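Local coordinates for protection of telomeres protein poz1 (Schizosaccharomyces pombe, PDB 5WE0) that acts at telomeres as a DNA-binding protein that negatively regulates telomerase and telomere length, at residues H191-R194 with K195-Y199; H155-Q159 with E160-H164; S32-N35 with A36-Y40. All blocks are in the same frame, centred on the assembly; numbering follows the deposited sequence.

Contact 1 (H191-R194 with K195-Y199)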
ATOM      1  N   HIS A 191      -6.692   1.947 -28.704  1.00 52.31           N
ATOM      2  CA  HIS A 191      -7.055   0.704 -29.380  1.00 48.87           C
ATOM      3  C   HIS A 191      -8.457   0.263 -28.978  1.00 49.30           C
ATOM      4  O   HIS A 191      -9.006   0.676 -27.949  1.00 46.38           O
ATOM      5  CB  HIS A 191      -6.093  -0.448 -29.058  1.00 48.35           C
ATOM      6  CG  HIS A 191      -4.756  -0.359 -29.724  1.00 55.56           C
ATOM      7  ND1 HIS A 191      -4.561   0.298 -30.918  1.00 59.62           N
ATOM      8  CD2 HIS A 191      -3.559  -0.899 -29.390  1.00 59.32           C
ATOM      9  CE1 HIS A 191      -3.292   0.188 -31.274  1.00 66.45           C
ATOM     10  NE2 HIS A 191      -2.663  -0.537 -30.367  1.00 62.70           N
ATOM     11  N   LYS A 192      -9.019  -0.629 -29.787  1.00 47.71           N
ATOM     12  CA  LYS A 192     -10.359  -1.101 -29.523  1.00 43.24           C
ATOM     13  C   LYS A 192     -10.312  -2.202 -28.451  1.00 43.07           C
ATOM     14  O   LYS A 192      -9.257  -2.753 -28.135  1.00 40.56           O
ATOM     15  CB  LYS A 192     -11.004  -1.514 -30.856  1.00 50.00           C
ATOM     16  CG  LYS A 192     -12.529  -1.773 -30.921  1.00 61.30           C
ATOM     17  CD  LYS A 192     -13.446  -1.179 -29.786  1.00 66.47           C
ATOM     18  CE  LYS A 192     -13.276   0.271 -29.408  1.00 74.87           C
ATOM     19  NZ  LYS A 192     -14.215   0.670 -28.323  1.00 70.28           N
ATOM     20  N   ILE A 193     -11.474  -2.492 -27.864  1.00 41.06           N
ATOM     21  CA  ILE A 193     -11.525  -3.261 -26.627  1.00 39.71           C
ATOM     22  C   ILE A 193     -10.945  -4.658 -26.818  1.00 38.13           C
ATOM     23  O   ILE A 193     -10.209  -5.148 -25.957  1.00 39.44           O
ATOM     24  CB  ILE A 193     -12.967  -3.299 -26.104  1.00 39.02           C
ATOM     25  CG1 ILE A 193     -13.054  -4.168 -24.859  1.00 39.23           C
ATOM     26  CG2 ILE A 193     -13.929  -3.759 -27.209  1.00 40.91           C
ATOM     27  CD1 ILE A 193     -12.218  -3.632 -23.655  1.00 36.84           C
ATOM     28  N   ARG A 194     -11.236  -5.316 -27.945  1.00 36.14           N
ATOM     29  CA  ARG A 194     -10.703  -6.663 -28.151  1.00 36.76           C
ATOM     30  C   ARG A 194      -9.175  -6.656 -28.200  1.00 40.73           C
ATOM     31  O   ARG A 194      -8.526  -7.596 -27.721  1.00 38.17           O
ATOM     32  CB  ARG A 194     -11.259  -7.275 -29.436  1.00 37.56           C
ATOM     33  CG  ARG A 194     -12.651  -7.826 -29.308  1.00 40.41           C
ATOM     34  CD  ARG A 194     -13.209  -8.216 -30.663  1.00 38.32           C
ATOM     35  NE  ARG A 194     -14.564  -8.749 -30.533  1.00 43.19           N
ATOM     36  CZ  ARG A 194     -15.652  -7.994 -30.418  1.00 42.03           C
ATOM     37  NH1 ARG A 194     -15.529  -6.666 -30.425  1.00 37.75           N
ATOM     38  NH2 ARG A 194     -16.854  -8.561 -30.309  1.00 36.57           N
ATOM     39  N   LYS A 195      -8.579  -5.609 -28.779  1.00 37.14           N
ATOM     40  CA  LYS A 195      -7.126  -5.566 -28.832  1.00 40.55           C
ATOM     41  C   LYS A 195      -6.535  -5.221 -27.467  1.00 40.51           C
ATOM     42  O   LYS A 195      -5.551  -5.838 -27.047  1.00 39.73           O
ATOM     43  CB  LYS A 195      -6.658  -4.580 -29.900  1.00 48.67           C
ATOM     44  CG  LYS A 195      -6.453  -5.244 -31.255  1.00 57.52           C
ATOM     45  CD  LYS A 195      -5.681  -4.351 -32.218  1.00 65.55           C
ATOM     46  CE  LYS A 195      -6.002  -4.718 -33.663  1.00 71.27           C
ATOM     47  NZ  LYS A 195      -6.357  -3.515 -34.478  1.00 65.94           N
ATOM     48  N   ARG A 196      -7.121  -4.247 -26.761  1.00 36.47           N
ATOM     49  CA  ARG A 196      -6.690  -3.966 -25.399  1.00 38.90           C
ATOM     50  C   ARG A 196      -6.708  -5.223 -24.552  1.00 37.24           C
ATOM     51  O   ARG A 196      -5.770  -5.477 -23.788  1.00 41.54           O
ATOM     52  CB  ARG A 196      -7.582  -2.897 -24.754  1.00 35.20           C
ATOM     53  CG  ARG A 196      -7.660  -1.630 -25.529  1.00 37.82           C
ATOM     54  CD  ARG A 196      -8.077  -0.494 -24.657  1.00 38.06           C
ATOM     55  NE  ARG A 196      -9.333  -0.713 -23.958  1.00 38.34           N
ATOM     56  CZ  ARG A 196     -10.504  -0.283 -24.412  1.00 39.95           C
ATOM     57  NH1 ARG A 196     -10.552   0.356 -25.571  1.00 42.68           N
ATOM     58  NH2 ARG A 196     -11.618  -0.488 -23.724  1.00 38.49           N
ATOM     59  N   LEU A 197      -7.759  -6.034 -24.688  1.00 36.48           N
ATOM     60  CA  LEU A 197      -7.894  -7.211 -23.837  1.00 38.70           C
ATOM     61  C   LEU A 197      -6.860  -8.279 -24.185  1.00 37.85           C
ATOM     62  O   LEU A 197      -6.315  -8.928 -23.286  1.00 38.83           O
ATOM     63  CB  LEU A 197      -9.316  -7.770 -23.935  1.00 33.42           C
ATOM     64  CG  LEU A 197     -10.438  -6.911 -23.320  1.00 36.49           C
ATOM     65  CD1 LEU A 197     -11.768  -7.561 -23.549  1.00 36.93           C
ATOM     66  CD2 LEU A 197     -10.254  -6.675 -21.826  1.00 34.59           C
ATOM     67  N   ILE A 198      -6.554  -8.455 -25.473  1.00 37.45           N
ATOM     68  CA  ILE A 198      -5.518  -9.407 -25.871  1.00 39.96           C
ATOM     69  C   ILE A 198      -4.173  -8.971 -25.304  1.00 43.11           C
ATOM     70  O   ILE A 198      -3.409  -9.779 -24.761  1.00 41.92           O
ATOM     71  CB  ILE A 198      -5.454  -9.544 -27.405  1.00 38.95           C
ATOM     72  CG1 ILE A 198      -6.640 -10.342 -27.945  1.00 43.24           C
ATOM     73  CG2 ILE A 198      -4.136 -10.191 -27.841  1.00 40.88           C
ATOM     74  CD1 ILE A 198      -6.696 -10.379 -29.458  1.00 38.98           C
ATOM     75  N   TYR A 199      -3.870  -7.677 -25.424  1.00 40.21           N
ATOM     76  CA  TYR A 199      -2.598  -7.160 -24.942  1.00 43.10           C
ATOM     77  C   TYR A 199      -2.512  -7.238 -23.422  1.00 43.90           C
ATOM     78  O   TYR A 199      -1.468  -7.595 -22.870  1.00 46.37           O
ATOM     79  CB  TYR A 199      -2.427  -5.714 -25.410  1.00 44.23           C
ATOM     80  CG  TYR A 199      -1.419  -4.934 -24.583  1.00 59.63           C
ATOM     81  CD1 TYR A 199      -1.780  -4.390 -23.336  1.00 59.30           C
ATOM     82  CD2 TYR A 199      -0.123  -4.711 -25.047  1.00 61.67           C
ATOM     83  CE1 TYR A 199      -0.880  -3.720 -22.569  1.00 56.57           C
ATOM     84  CE2 TYR A 199       0.782  -4.000 -24.281  1.00 66.37           C
ATOM     85  CZ  TYR A 199       0.386  -3.509 -23.052  1.00 64.93           C
ATOM     86  OH  TYR A 199       1.266  -2.806 -22.284  1.00 78.37           O
TER
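Arg-196 folds its guanidinium back beneath Ile-193, and this pair forms the tight half of the contact. The Ile-193 CA lies over one face of the planar group, 3.8 Å above it, while CD1 of the same isoleucine comes to 3.2 Å from Arg-196 NH2. In the guanidinium plane, NH1 donates to His-191 O at 2.9 Å, with a bent N-H...O angle of 143°. The bend at chi3 (-56°) takes the arginine back past the N-terminal end of helix 193-206 and brings NH1 to that carbonyl. NE bonds to Leu-157 O at the end of helix 130-157, and NH2 forms a salt bridge with Glu-160 in the loop after it, whose carboxylate also takes Lys-192 NZ. Lys-192 is the N-cap residue of helix 193-206, and its O receives the first i to i+4 bond, from Arg-196 N at 2.9 Å. On the next turn the Ile-193 side chain crosses that of Leu-197, CD1 to CG 3.7 Å. The solvent side is looser. There His-191 CB only approaches Lys-195 CB at 4.3 Å, the end of Lys-195 leads away, and Arg-194 extends outward; its O accepts from Ile-198 N at 3.1 Å and lies against Ile-198 CG1.

Contact 2 (H155-Q159 with E160-H164); sequences HFLEQ and EPIDH
Glu-160 starts the second segment with its CB against the carbonyl of Gln-159, its carboxylate directed to Lys-192 and Arg-196 at the start of helix 193-206. The Gln-159 side chain folds back instead, NE2 lying over a face of the His-155 ring and donating to His-155 O at 3.0 Å. A cis peptide bond joins Glu-160 to Pro-161, whose carbonyl O passes 3.7 Å from Gln-159 C. The end of the Ile-162 side chain then comes back near 155-159. With CG1 anti to the carbonyl carbon (chi1 -72°), CG1 passes 3.7 Å from Gln-159 O and carries CD1 alongside Leu-157 CD2 (4.1 Å), both side chains pointing the same way. Replacing Ile-162 by an alanine is likely to leave Leu-157 CD2 without this neighbour and open a gap beside the end of helix 130-157. Asp-163, the centre of an inverse gamma turn, is tied back by water: its N donates to water 1 at 2.8 Å, and that water donates to Phe-156 O at 2.8 Å, lying in the plane of the Phe-156 ring at its edge. Asp-163 O lies oblique to this ring, 4.1 Å from Phe-156 CE1, and the Asp-163 carboxylate caps a backbone N and bonds Asn-166. The His-164 ring receives Ile-162 CG2 over one face. This is a short interhelical loop between helices 130-157 and 164-174, ending in an aspartate N-cap.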
ATOM      1  N   HIS A 155      -6.470  -2.635 -15.223  1.00 30.03           N
ATOM      2  CA  HIS A 155      -7.898  -2.574 -14.913  1.00 27.46           C
ATOM      3  C   HIS A 155      -8.585  -1.471 -15.715  1.00 32.34           C
ATOM      4  O   HIS A 155      -9.665  -1.694 -16.280  1.00 33.61           O
ATOM      5  CB  HIS A 155      -8.095  -2.362 -13.414  1.00 29.05           C
ATOM      6  CG  HIS A 155      -9.528  -2.320 -12.984  1.00 32.80           C
ATOM      7  ND1 HIS A 155     -10.247  -1.145 -12.901  1.00 32.75           N
ATOM      8  CD2 HIS A 155     -10.365  -3.306 -12.576  1.00 28.98           C
ATOM      9  CE1 HIS A 155     -11.469  -1.410 -12.474  1.00 32.36           C
ATOM     10  NE2 HIS A 155     -11.567  -2.714 -12.274  1.00 33.91           N
ATOM     11  N   PHE A 156      -7.972  -0.274 -15.778  1.00 30.98           N
ATOM     12  CA  PHE A 156      -8.499   0.818 -16.612  1.00 35.45           C
ATOM     13  C   PHE A 156      -8.690   0.367 -18.058  1.00 31.30           C
ATOM     14  O   PHE A 156      -9.748   0.581 -18.652  1.00 33.02           O
ATOM     15  CB  PHE A 156      -7.539   2.016 -16.607  1.00 33.19           C
ATOM     16  CG  PHE A 156      -7.748   2.996 -15.482  1.00 35.24           C
ATOM     17  CD1 PHE A 156      -8.932   3.691 -15.349  1.00 36.47           C
ATOM     18  CD2 PHE A 156      -6.713   3.261 -14.576  1.00 33.90           C
ATOM     19  CE1 PHE A 156      -9.095   4.627 -14.328  1.00 39.24           C
ATOM     20  CE2 PHE A 156      -6.876   4.196 -13.547  1.00 32.99           C
ATOM     21  CZ  PHE A 156      -8.062   4.872 -13.427  1.00 31.46           C
ATOM     22  N   LEU A 157      -7.669  -0.284 -18.630  1.00 28.20           N
ATOM     23  CA  LEU A 157      -7.687  -0.697 -20.031  1.00 31.31           C
ATOM     24  C   LEU A 157      -8.695  -1.809 -20.318  1.00 35.74           C
ATOM     25  O   LEU A 157      -8.985  -2.069 -21.488  1.00 35.86           O
ATOM     26  CB  LEU A 157      -6.309  -1.188 -20.461  1.00 31.99           C
ATOM     27  CG  LEU A 157      -5.188  -0.157 -20.488  1.00 35.83           C
ATOM     28  CD1 LEU A 157      -3.835  -0.847 -20.596  1.00 29.12           C
ATOM     29  CD2 LEU A 157      -5.414   0.829 -21.615  1.00 35.26           C
ATOM     30  N   GLU A 158      -9.169  -2.520 -19.295  1.00 33.70           N
ATOM     31  CA  GLU A 158     -10.100  -3.626 -19.459  1.00 34.73           C
ATOM     32  C   GLU A 158     -11.566  -3.213 -19.354  1.00 33.99           C
ATOM     33  O   GLU A 158     -12.445  -4.084 -19.387  1.00 30.26           O
ATOM     34  CB  GLU A 158      -9.795  -4.706 -18.419  1.00 30.04           C
ATOM     35  CG  GLU A 158      -8.543  -5.507 -18.738  1.00 36.94           C
ATOM     36  CD  GLU A 158      -8.448  -6.811 -17.940  1.00 46.15           C
ATOM     37  OE1 GLU A 158      -8.420  -6.750 -16.684  1.00 49.82           O
ATOM     38  OE2 GLU A 158      -8.390  -7.893 -18.568  1.00 45.74           O
ATOM     39  N   GLN A 159     -11.850  -1.929 -19.191  1.00 31.37           N
ATOM     40  CA  GLN A 159     -13.214  -1.435 -19.141  1.00 33.83           C
ATOM     41  C   GLN A 159     -13.622  -0.876 -20.505  1.00 37.17           C
ATOM     42  O   GLN A 159     -12.784  -0.498 -21.329  1.00 35.12           O
ATOM     43  CB  GLN A 159     -13.373  -0.358 -18.060  1.00 34.37           C
ATOM     44  CG  GLN A 159     -12.688  -0.642 -16.714  1.00 37.24           C
ATOM     45  CD  GLN A 159     -13.242  -1.874 -16.004  1.00 37.85           C
ATOM     46  OE1 GLN A 159     -14.436  -1.965 -15.747  1.00 38.17           O
ATOM     47  NE2 GLN A 159     -12.361  -2.809 -15.652  1.00 33.98           N
ATOM     48  N   GLU A 160     -14.931  -0.853 -20.747  1.00 38.71           N
ATOM     49  CA  GLU A 160     -15.458  -0.328 -22.012  1.00 38.76           C
ATOM     50  C   GLU A 160     -16.791   0.402 -21.785  1.00 36.51           C
ATOM     51  O   GLU A 160     -17.792  -0.200 -21.393  1.00 35.26           O
ATOM     52  CB  GLU A 160     -15.620  -1.444 -23.047  1.00 41.23           C
ATOM     53  CG  GLU A 160     -16.341  -0.992 -24.305  1.00 41.18           C
ATOM     54  CD  GLU A 160     -15.489  -0.125 -25.213  1.00 44.94           C
ATOM     55  OE1 GLU A 160     -14.373   0.294 -24.817  1.00 48.07           O
ATOM     56  OE2 GLU A 160     -15.957   0.165 -26.333  1.00 55.78           O
ATOM     57  N   PRO A 161     -16.793   1.722 -21.990  1.00 36.65           N
ATOM     58  CA  PRO A 161     -15.650   2.538 -22.427  1.00 38.68           C
ATOM     59  C   PRO A 161     -14.609   2.811 -21.314  1.00 38.97           C
ATOM     60  O   PRO A 161     -14.896   2.613 -20.123  1.00 34.81           O
ATOM     61  CB  PRO A 161     -16.316   3.841 -22.862  1.00 36.85           C
ATOM     62  CG  PRO A 161     -17.487   3.962 -21.927  1.00 39.09           C
ATOM     63  CD  PRO A 161     -17.983   2.546 -21.704  1.00 36.72           C
ATOM     64  N   ILE A 162     -13.410   3.231 -21.733  1.00 36.09           N
ATOM     65  CA  ILE A 162     -12.342   3.589 -20.811  1.00 39.60           C
ATOM     66  C   ILE A 162     -12.667   4.909 -20.133  1.00 46.85           C
ATOM     67  O   ILE A 162     -13.156   5.851 -20.770  1.00 45.14           O
ATOM     68  CB  ILE A 162     -11.001   3.691 -21.555  1.00 39.33           C
ATOM     69  CG1 ILE A 162     -10.503   2.315 -21.949  1.00 38.61           C
ATOM     70  CG2 ILE A 162      -9.934   4.402 -20.697  1.00 43.15           C
ATOM     71  CD1 ILE A 162      -9.086   2.338 -22.472  1.00 40.44           C
ATOM     72  N   ASP A 163     -12.361   4.994 -18.838  1.00 43.48           N
ATOM     73  CA  ASP A 163     -12.432   6.247 -18.088  1.00 45.48           C
ATOM     74  C   ASP A 163     -11.127   7.013 -18.306  1.00 48.29           C
ATOM     75  O   ASP A 163     -10.196   6.957 -17.494  1.00 46.05           O
ATOM     76  CB  ASP A 163     -12.700   5.930 -16.625  1.00 48.38           C
ATOM     77  CG  ASP A 163     -12.760   7.150 -15.752  1.00 54.87           C
ATOM     78  OD1 ASP A 163     -12.439   8.264 -16.223  1.00 56.10           O
ATOM     79  OD2 ASP A 163     -13.143   6.981 -14.570  1.00 59.97           O
ATOM     80  N   HIS A 164     -11.076   7.778 -19.405  1.00 47.36           N
ATOM     81  CA  HIS A 164      -9.817   8.382 -19.846  1.00 48.17           C
ATOM     82  C   HIS A 164      -9.345   9.471 -18.905  1.00 47.46           C
ATOM     83  O   HIS A 164      -8.137   9.707 -18.792  1.00 48.76           O
ATOM     84  CB  HIS A 164      -9.937   8.943 -21.259  1.00 45.77           C
ATOM     85  CG  HIS A 164      -9.628   7.943 -22.322  1.00 50.04           C
ATOM     86  ND1 HIS A 164     -10.599   7.382 -23.125  1.00 56.81           N
ATOM     87  CD2 HIS A 164      -8.453   7.385 -22.702  1.00 56.57           C
ATOM     88  CE1 HIS A 164     -10.035   6.529 -23.961  1.00 57.36           C
ATOM     89  NE2 HIS A 164      -8.733   6.508 -23.722  1.00 52.01           N
TER
HETATM   90  O   HOH W   1     -11.295   2.692 -17.585  1.00 37.22           O

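Contact 3 (S32-N35 with A36-Y40); sequences SIVN and ACLRY
Two flat groups lie among the touching residues, the Asn-35 amide and the Arg-39 guanidinium, yet these residues meet through backbone: Arg-39 N donates to Asn-35 O at 2.9 Å. Within 32-40 neither flat group has a stacking partner on a face. The Asn-35 amide is instead used outward, its ND2 bonding an acidic side chain on the chain of another protein and, weakly, Ser-31 O, while an aromatic side chain of that other protein packs on the asparagine. Arg-39, its CG anti to N (chi1 -159°), extends from CG to NE and leads off the helix, where it meets an apolar side chain of the same neighbour. The contact is a regular stretch of helix 31-43, with i to i+4 bonds such as Leu-38 N to Val-34 O at 2.9 Å. Alongside this bond the side chains of Val-34 and Leu-38 run side by side, CG1 to CD1 4.2 Å, and both also receive aromatic packing from the other protein. A further pair, Ile-33 CD1 and Cys-37 SG at 4.2 Å, belongs to the part of the helix that meets helix 2-18, where Ile-33 rests on Phe-17 and Cys-37 on Val-10 and Leu-14. Ala-36 CB comes to 3.2 Å from Ser-32 O.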
ATOM      1  N   SER A  32     -16.091  -5.324  14.663  1.00 40.73           N
ATOM      2  CA  SER A  32     -16.828  -4.240  15.310  1.00 41.69           C
ATOM      3  C   SER A  32     -15.898  -3.301  16.076  1.00 39.29           C
ATOM      4  O   SER A  32     -16.027  -2.073  15.970  1.00 40.65           O
ATOM      5  CB  SER A  32     -17.909  -4.821  16.230  1.00 51.27           C
ATOM      6  OG  SER A  32     -17.394  -5.085  17.531  1.00 53.06           O
ATOM      7  N   ILE A  33     -14.937  -3.842  16.830  1.00 39.26           N
ATOM      8  CA  ILE A  33     -14.033  -2.973  17.594  1.00 37.82           C
ATOM      9  C   ILE A  33     -13.106  -2.196  16.650  1.00 36.47           C
ATOM     10  O   ILE A  33     -12.958  -0.971  16.765  1.00 35.14           O
ATOM     11  CB  ILE A  33     -13.256  -3.801  18.643  1.00 36.45           C
ATOM     12  CG1 ILE A  33     -12.368  -2.933  19.546  1.00 40.85           C
ATOM     13  CG2 ILE A  33     -12.454  -4.933  18.004  1.00 36.34           C
ATOM     14  CD1 ILE A  33     -13.108  -1.949  20.420  1.00 36.82           C
ATOM     15  N   VAL A  34     -12.516  -2.881  15.665  1.00 35.06           N
ATOM     16  CA  VAL A  34     -11.626  -2.206  14.711  1.00 37.43           C
ATOM     17  C   VAL A  34     -12.367  -1.086  13.980  1.00 34.29           C
ATOM     18  O   VAL A  34     -11.889   0.056  13.907  1.00 33.91           O
ATOM     19  CB  VAL A  34     -11.011  -3.232  13.734  1.00 39.50           C
ATOM     20  CG1 VAL A  34     -10.469  -2.554  12.474  1.00 36.67           C
ATOM     21  CG2 VAL A  34      -9.903  -4.054  14.437  1.00 37.25           C
ATOM     22  N   ASN A  35     -13.553  -1.396  13.438  1.00 36.41           N
ATOM     23  CA  ASN A  35     -14.340  -0.404  12.701  1.00 36.70           C
ATOM     24  C   ASN A  35     -14.742   0.782  13.575  1.00 35.71           C
ATOM     25  O   ASN A  35     -14.674   1.941  13.140  1.00 34.99           O
ATOM     26  CB  ASN A  35     -15.581  -1.064  12.095  1.00 41.20           C
ATOM     27  CG  ASN A  35     -15.258  -1.840  10.820  1.00 45.45           C
ATOM     28  OD1 ASN A  35     -14.628  -1.316   9.906  1.00 47.39           O
ATOM     29  ND2 ASN A  35     -15.723  -3.078  10.746  1.00 46.78           N
ATOM     30  N   ALA A  36     -15.207   0.508  14.800  1.00 35.14           N
ATOM     31  CA  ALA A  36     -15.560   1.585  15.720  1.00 34.07           C
ATOM     32  C   ALA A  36     -14.353   2.469  16.028  1.00 34.05           C
ATOM     33  O   ALA A  36     -14.493   3.688  16.167  1.00 34.14           O
ATOM     34  CB  ALA A  36     -16.158   0.999  17.005  1.00 36.83           C
ATOM     35  N   CYS A  37     -13.165   1.867  16.181  1.00 33.70           N
ATOM     36  CA  CYS A  37     -11.943   2.653  16.396  1.00 33.25           C
ATOM     37  C   CYS A  37     -11.608   3.520  15.185  1.00 34.57           C
ATOM     38  O   CYS A  37     -11.321   4.715  15.328  1.00 31.39           O
ATOM     39  CB  CYS A  37     -10.764   1.732  16.713  1.00 33.63           C
ATOM     40  SG  CYS A  37     -10.796   0.958  18.358  1.00 41.48           S
ATOM     41  N   LEU A  38     -11.601   2.921  13.984  1.00 32.77           N
ATOM     42  CA  LEU A  38     -11.289   3.686  12.774  1.00 34.27           C
ATOM     43  C   LEU A  38     -12.271   4.829  12.588  1.00 33.34           C
ATOM     44  O   LEU A  38     -11.882   5.952  12.246  1.00 32.45           O
ATOM     45  CB  LEU A  38     -11.319   2.783  11.536  1.00 33.72           C
ATOM     46  CG  LEU A  38     -10.205   1.762  11.446  1.00 32.86           C
ATOM     47  CD1 LEU A  38     -10.453   0.962  10.234  1.00 29.39           C
ATOM     48  CD2 LEU A  38      -8.875   2.493  11.361  1.00 31.41           C
ATOM     49  N   ARG A  39     -13.564   4.554  12.792  1.00 33.16           N
ATOM     50  CA  ARG A  39     -14.556   5.605  12.625  1.00 31.55           C
ATOM     51  C   ARG A  39     -14.357   6.713  13.643  1.00 32.93           C
ATOM     52  O   ARG A  39     -14.454   7.899  13.303  1.00 35.27           O
ATOM     53  CB  ARG A  39     -15.972   5.043  12.710  1.00 39.90           C
ATOM     54  CG  ARG A  39     -16.975   5.987  12.043  1.00 40.48           C
ATOM     55  CD  ARG A  39     -18.436   5.617  12.292  1.00 43.48           C
ATOM     56  NE  ARG A  39     -19.341   6.403  11.440  1.00 44.60           N
ATOM     57  CZ  ARG A  39     -19.698   7.670  11.682  1.00 50.90           C
ATOM     58  NH1 ARG A  39     -19.212   8.325  12.741  1.00 45.16           N
ATOM     59  NH2 ARG A  39     -20.526   8.302  10.852  1.00 48.61           N
ATOM     60  N   TYR A  40     -14.064   6.358  14.898  1.00 35.77           N
ATOM     61  CA  TYR A  40     -13.834   7.400  15.895  1.00 32.96           C
ATOM     62  C   TYR A  40     -12.677   8.304  15.481  1.00 33.98           C
ATOM     63  O   TYR A  40     -12.779   9.537  15.560  1.00 35.34           O
ATOM     64  CB  TYR A  40     -13.567   6.808  17.283  1.00 34.97           C
ATOM     65  CG  TYR A  40     -13.537   7.906  18.337  1.00 38.34           C
ATOM     66  CD1 TYR A  40     -14.724   8.398  18.882  1.00 39.84           C
ATOM     67  CD2 TYR A  40     -12.337   8.502  18.726  1.00 36.07           C
ATOM     68  CE1 TYR A  40     -14.716   9.410  19.817  1.00 38.30           C
ATOM     69  CE2 TYR A  40     -12.319   9.526  19.666  1.00 39.23           C
ATOM     70  CZ  TYR A  40     -13.515   9.968  20.205  1.00 41.21           C
ATOM     71  OH  TYR A  40     -13.531  10.983  21.130  1.00 47.43           O
TER

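In the fold
Along the chain the order is contact 3, contact 2, contact 1, each closing before the next opens. Contacts 1 and 2 are neighbours, their centres about 10 Å apart on the same side of the chain's centre: the loop between helices 130-157 and 164-174 faces the start of helix 193-206, and polar contacts between the two join them. Contact 3 lies far off on helix 31-43, its centre about 43 Å from that of contact 1 and 34 Å from that of contact 2, and touches neither. In this largely helical protein, one end of the molecule thus joins a loop to a helix start through salt bridges and hydrogen bonds, while the distant helix 31-43 packs on helix 2-18 and meets another protein.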